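Local coordinates for xylosidase (Xanthomonas axonopodis pv. citri, PDB 6XN2), which probably hydrolyses xylo-oligosaccharides as a calcium-containing glycoside hydrolase of family 43, the family of five-bladed beta-propeller enzymes, at residues D82-R90 / D100-R108. Residues are numbered along the deposited sequence; the frame is centred on the assembly and turned at random.
Sequences DMADYHVLR and DLGQVLHVR
Leu101 reaches across to Val88 and Arg90 where a beta bulge shifts the register of the antiparallel strands 85-90 and 100-106 by one residue. Its two methyls pack over one face of the Arg90 guanidinium, with Leu101 CD2 3.6 Å from Arg90 NH2, while that group is held by a salt bridge to Glu99 and a hydrogen bond to Tyr61. At the bulge Leu101 and Gly102 together face Val88: Leu101 N donates to Val88 O at 2.9 Å, whereas the return bond from Val88 N to Gly102 O is weak, at 3.4 Å. The backbone of Gly102, with a positive phi of 94°, calls for glycine, since a CB would be jammed against the carbonyl O of Leu101.

Val88 crosses Val104 at about a right angle. With its CG2 anti to the carbonyl carbon, Val88 meets both Val104 methyls, and the two CG2 atoms come to 3.7 Å. Farther along, Tyr86 and Leu105 run side by side, the leucine CD2 lying at the ring edge, 4.2 Å from Tyr86 CD2. The Tyr86 hydroxyl bonds to the carbonyl of Trp118, a residue of the xylose pocket, and Met83, just before the strand, touches the bound sugar.

His87 ND1 gives an almost straight bond (172°) to the syn lone pair of Asp100 OD1, 2.9 Å away and in the ring plane. That oxygen also accepts from Gly102 N, from above the carboxylate plane, closing an Asx turn at the bulge. Gln103 CB lies over the imidazole face in a CH-pi contact, and a water links His87 NE2 to Gln103 OE1.

The pairing forms the outer hairpin of a four-stranded propeller blade. Two donors grip Asp100 OD1 while His45 bonds OD2, fixing the carboxylate, which would probably stabilise positive charge on His87.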
loop_
_atom_site.group_PDB
_atom_site.type_symbol
_atom_site.label_atom_id
_atom_site.label_comp_id
_atom_site.label_asym_id
_atom_site.label_seq_id
_atom_site.Cartn_x
_atom_site.Cartn_y
_atom_site.Cartn_z
ATOM N N ASP A 82 14.096 -8.601 -1.930
ATOM C CA ASP A 82 14.578 -8.744 -3.290
ATOM C C ASP A 82 13.567 -9.331 -4.239
ATOM O O ASP A 82 13.884 -10.161 -5.041
ATOM C CB ASP A 82 15.774 -9.670 -3.270
ATOM C CG ASP A 82 16.672 -9.480 -4.437
ATOM O OD1 ASP A 82 16.672 -8.401 -5.036
ATOM O OD2 ASP A 82 17.404 -10.424 -4.754
ATOM N N MET A 83 12.343 -8.867 -4.160
ATOM C CA MET A 83 11.293 -9.369 -5.017
ATOM C C MET A 83 11.550 -9.069 -6.491
ATOM O O MET A 83 12.131 -8.076 -6.816
ATOM C CB MET A 83 9.985 -8.852 -4.502
ATOM C CG MET A 83 9.843 -9.133 -3.033
ATOM S SD MET A 83 10.271 -7.802 -1.961
ATOM C CE MET A 83 8.702 -7.019 -1.940
ATOM N N ALA A 84 11.094 -9.954 -7.374
ATOM C CA ALA A 84 11.385 -9.790 -8.797
ATOM C C ALA A 84 10.151 -9.886 -9.682
ATOM O O ALA A 84 10.236 -9.655 -10.885
ATOM C CB ALA A 84 12.411 -10.827 -9.241
ATOM N N ASP A 85 9.028 -10.257 -9.097
ATOM C CA ASP A 85 7.845 -10.532 -9.945
ATOM C C ASP A 85 6.541 -10.305 -9.187
ATOM O O ASP A 85 6.572 -10.150 -7.993
ATOM C CB ASP A 85 7.903 -11.982 -10.414
ATOM C CG ASP A 85 7.607 -12.974 -9.308
ATOM O OD1 ASP A 85 6.469 -13.276 -9.133
ATOM O OD2 ASP A 85 8.528 -13.398 -8.643
ATOM N N TYR A 86 5.437 -10.317 -9.920
ATOM C CA TYR A 86 4.153 -10.141 -9.345
ATOM C C TYR A 86 3.175 -11.194 -9.795
ATOM O O TYR A 86 3.172 -11.596 -10.907
ATOM C CB TYR A 86 3.564 -8.786 -9.735
ATOM C CG TYR A 86 4.329 -7.602 -9.244
ATOM C CD1 TYR A 86 4.549 -7.411 -7.920
ATOM C CD2 TYR A 86 4.817 -6.684 -10.105
ATOM C CE1 TYR A 86 5.252 -6.348 -7.470
ATOM C CE2 TYR A 86 5.523 -5.608 -9.664
ATOM C CZ TYR A 86 5.740 -5.449 -8.339
ATOM O OH TYR A 86 6.458 -4.394 -7.891
ATOM N N HIS A 87 2.369 -11.620 -8.845
ATOM C CA HIS A 87 1.245 -12.512 -9.173
ATOM C C HIS A 87 -0.051 -11.732 -8.998
ATOM O O HIS A 87 -0.034 -10.679 -8.421
ATOM C CB HIS A 87 1.195 -13.712 -8.239
ATOM C CG HIS A 87 2.216 -14.744 -8.524
ATOM N ND1 HIS A 87 1.898 -16.045 -8.719
ATOM C CD2 HIS A 87 3.542 -14.668 -8.624
ATOM C CE1 HIS A 87 2.985 -16.721 -8.934
ATOM N NE2 HIS A 87 3.988 -15.909 -8.884
ATOM N N VAL A 88 -1.131 -12.279 -9.509
ATOM C CA VAL A 88 -2.436 -11.713 -9.273
ATOM C C VAL A 88 -3.314 -12.759 -8.599
ATOM O O VAL A 88 -3.325 -13.850 -8.999
ATOM C CB VAL A 88 -3.091 -11.190 -10.545
ATOM C CG1 VAL A 88 -4.461 -10.656 -10.257
ATOM C CG2 VAL A 88 -2.248 -10.106 -11.141
ATOM N N LEU A 89 -4.008 -12.402 -7.542
ATOM C CA LEU A 89 -4.891 -13.328 -6.848
ATOM C C LEU A 89 -6.342 -12.903 -7.039
ATOM O O LEU A 89 -6.621 -11.732 -7.277
ATOM C CB LEU A 89 -4.544 -13.392 -5.356
ATOM C CG LEU A 89 -3.058 -13.545 -5.021
ATOM C CD1 LEU A 89 -2.808 -13.440 -3.508
ATOM C CD2 LEU A 89 -2.508 -14.853 -5.553
ATOM N N ARG A 90 -7.267 -13.850 -6.942
ATOM C CA ARG A 90 -8.675 -13.518 -7.109
ATOM C C ARG A 90 -9.588 -14.262 -6.133
ATOM O O ARG A 90 -9.377 -15.438 -5.836
ATOM C CB ARG A 90 -9.119 -13.805 -8.550
ATOM C CG ARG A 90 -10.602 -13.539 -8.819
ATOM C CD ARG A 90 -10.944 -13.730 -10.292
ATOM N NE ARG A 90 -10.710 -15.108 -10.712
ATOM C CZ ARG A 90 -10.429 -15.478 -11.958
ATOM N NH1 ARG A 90 -10.336 -14.568 -12.919
ATOM N NH2 ARG A 90 -10.238 -16.760 -12.237
ATOM N N ASP A 100 -4.643 -18.345 -7.314
ATOM C CA ASP A 100 -3.383 -17.776 -7.712
ATOM C C ASP A 100 -3.444 -17.794 -9.226
ATOM O O ASP A 100 -3.325 -18.812 -9.828
ATOM C CB ASP A 100 -2.217 -18.627 -7.246
ATOM C CG ASP A 100 -0.869 -18.043 -7.612
ATOM O OD1 ASP A 100 -0.801 -17.109 -8.387
ATOM O OD2 ASP A 100 0.120 -18.523 -7.101
ATOM N N LEU A 101 -3.609 -16.643 -9.828
ATOM C CA LEU A 101 -3.754 -16.549 -11.275
ATOM C C LEU A 101 -2.393 -16.551 -11.970
ATOM O O LEU A 101 -2.308 -16.407 -13.188
ATOM C CB LEU A 101 -4.552 -15.301 -11.657
ATOM C CG LEU A 101 -5.997 -15.322 -11.148
ATOM C CD1 LEU A 101 -6.781 -14.116 -11.637
ATOM C CD2 LEU A 101 -6.675 -16.608 -11.571
ATOM N N GLY A 102 -1.334 -16.742 -11.217
ATOM C CA GLY A 102 -0.018 -16.826 -11.785
ATOM C C GLY A 102 0.824 -15.581 -11.856
ATOM O O GLY A 102 0.393 -14.561 -11.495
ATOM N N GLN A 103 2.039 -15.738 -12.349
ATOM C CA GLN A 103 2.967 -14.597 -12.469
ATOM C C GLN A 103 2.540 -13.734 -13.644
ATOM O O GLN A 103 2.276 -14.272 -14.695
ATOM C CB GLN A 103 4.386 -15.088 -12.668
ATOM C CG GLN A 103 5.398 -13.991 -12.487
ATOM C CD GLN A 103 6.761 -14.523 -12.804
ATOM O OE1 GLN A 103 7.385 -15.172 -11.991
ATOM N NE2 GLN A 103 7.217 -14.251 -14.007
ATOM N N VAL A 104 2.499 -12.431 -13.436
ATOM C CA VAL A 104 2.053 -11.545 -14.490
ATOM C C VAL A 104 3.034 -10.508 -14.974
ATOM O O VAL A 104 2.774 -9.866 -15.933
ATOM C CB VAL A 104 0.737 -10.845 -14.136
ATOM C CG1 VAL A 104 -0.321 -11.833 -13.789
ATOM C CG2 VAL A 104 0.913 -9.857 -13.027
ATOM N N LEU A 105 4.145 -10.378 -14.282
ATOM C CA LEU A 105 5.171 -9.433 -14.625
ATOM C C LEU A 105 6.429 -9.797 -13.896
ATOM O O LEU A 105 6.386 -10.128 -12.746
ATOM C CB LEU A 105 4.778 -8.003 -14.257
ATOM C CG LEU A 105 5.775 -6.903 -14.572
ATOM C CD1 LEU A 105 6.082 -6.841 -16.041
ATOM C CD2 LEU A 105 5.344 -5.555 -14.067
ATOM N N HIS A 106 7.540 -9.732 -14.612
ATOM C CA HIS A 106 8.865 -10.026 -14.028
ATOM C C HIS A 106 9.761 -8.836 -14.324
ATOM O O HIS A 106 9.606 -8.254 -15.363
ATOM C CB HIS A 106 9.429 -11.337 -14.576
ATOM C CG HIS A 106 10.593 -11.855 -13.811
ATOM N ND1 HIS A 106 11.856 -11.387 -13.980
ATOM C CD2 HIS A 106 10.690 -12.818 -12.885
ATOM C CE1 HIS A 106 12.668 -12.002 -13.167
ATOM N NE2 HIS A 106 11.983 -12.879 -12.500
ATOM N N VAL A 107 10.733 -8.575 -13.455
ATOM C CA VAL A 107 11.683 -7.433 -13.577
ATOM C C VAL A 107 12.543 -7.537 -14.837
ATOM O O VAL A 107 12.949 -6.524 -15.338
ATOM C CB VAL A 107 12.538 -7.294 -12.313
ATOM C CG1 VAL A 107 13.522 -8.429 -12.178
ATOM C CG2 VAL A 107 13.223 -5.944 -12.250
ATOM N N ARG A 108 12.774 -8.736 -15.361
ATOM C CA ARG A 108 13.508 -8.933 -16.625
ATOM C C ARG A 108 12.784 -8.266 -17.813
ATOM O O ARG A 108 13.461 -7.937 -18.762
ATOM C CB ARG A 108 13.744 -10.428 -16.827
ATOM C CG ARG A 108 12.566 -11.166 -17.430
ATOM C CD ARG A 108 12.900 -12.573 -17.841
ATOM N NE ARG A 108 13.368 -13.345 -16.715
ATOM C CZ ARG A 108 12.605 -14.189 -16.089
ATOM N NH1 ARG A 108 13.052 -14.859 -15.048
ATOM N NH2 ARG A 108 11.374 -14.347 -16.509
HETATM O O HOH W 1 6.646 -17.140 -9.722
#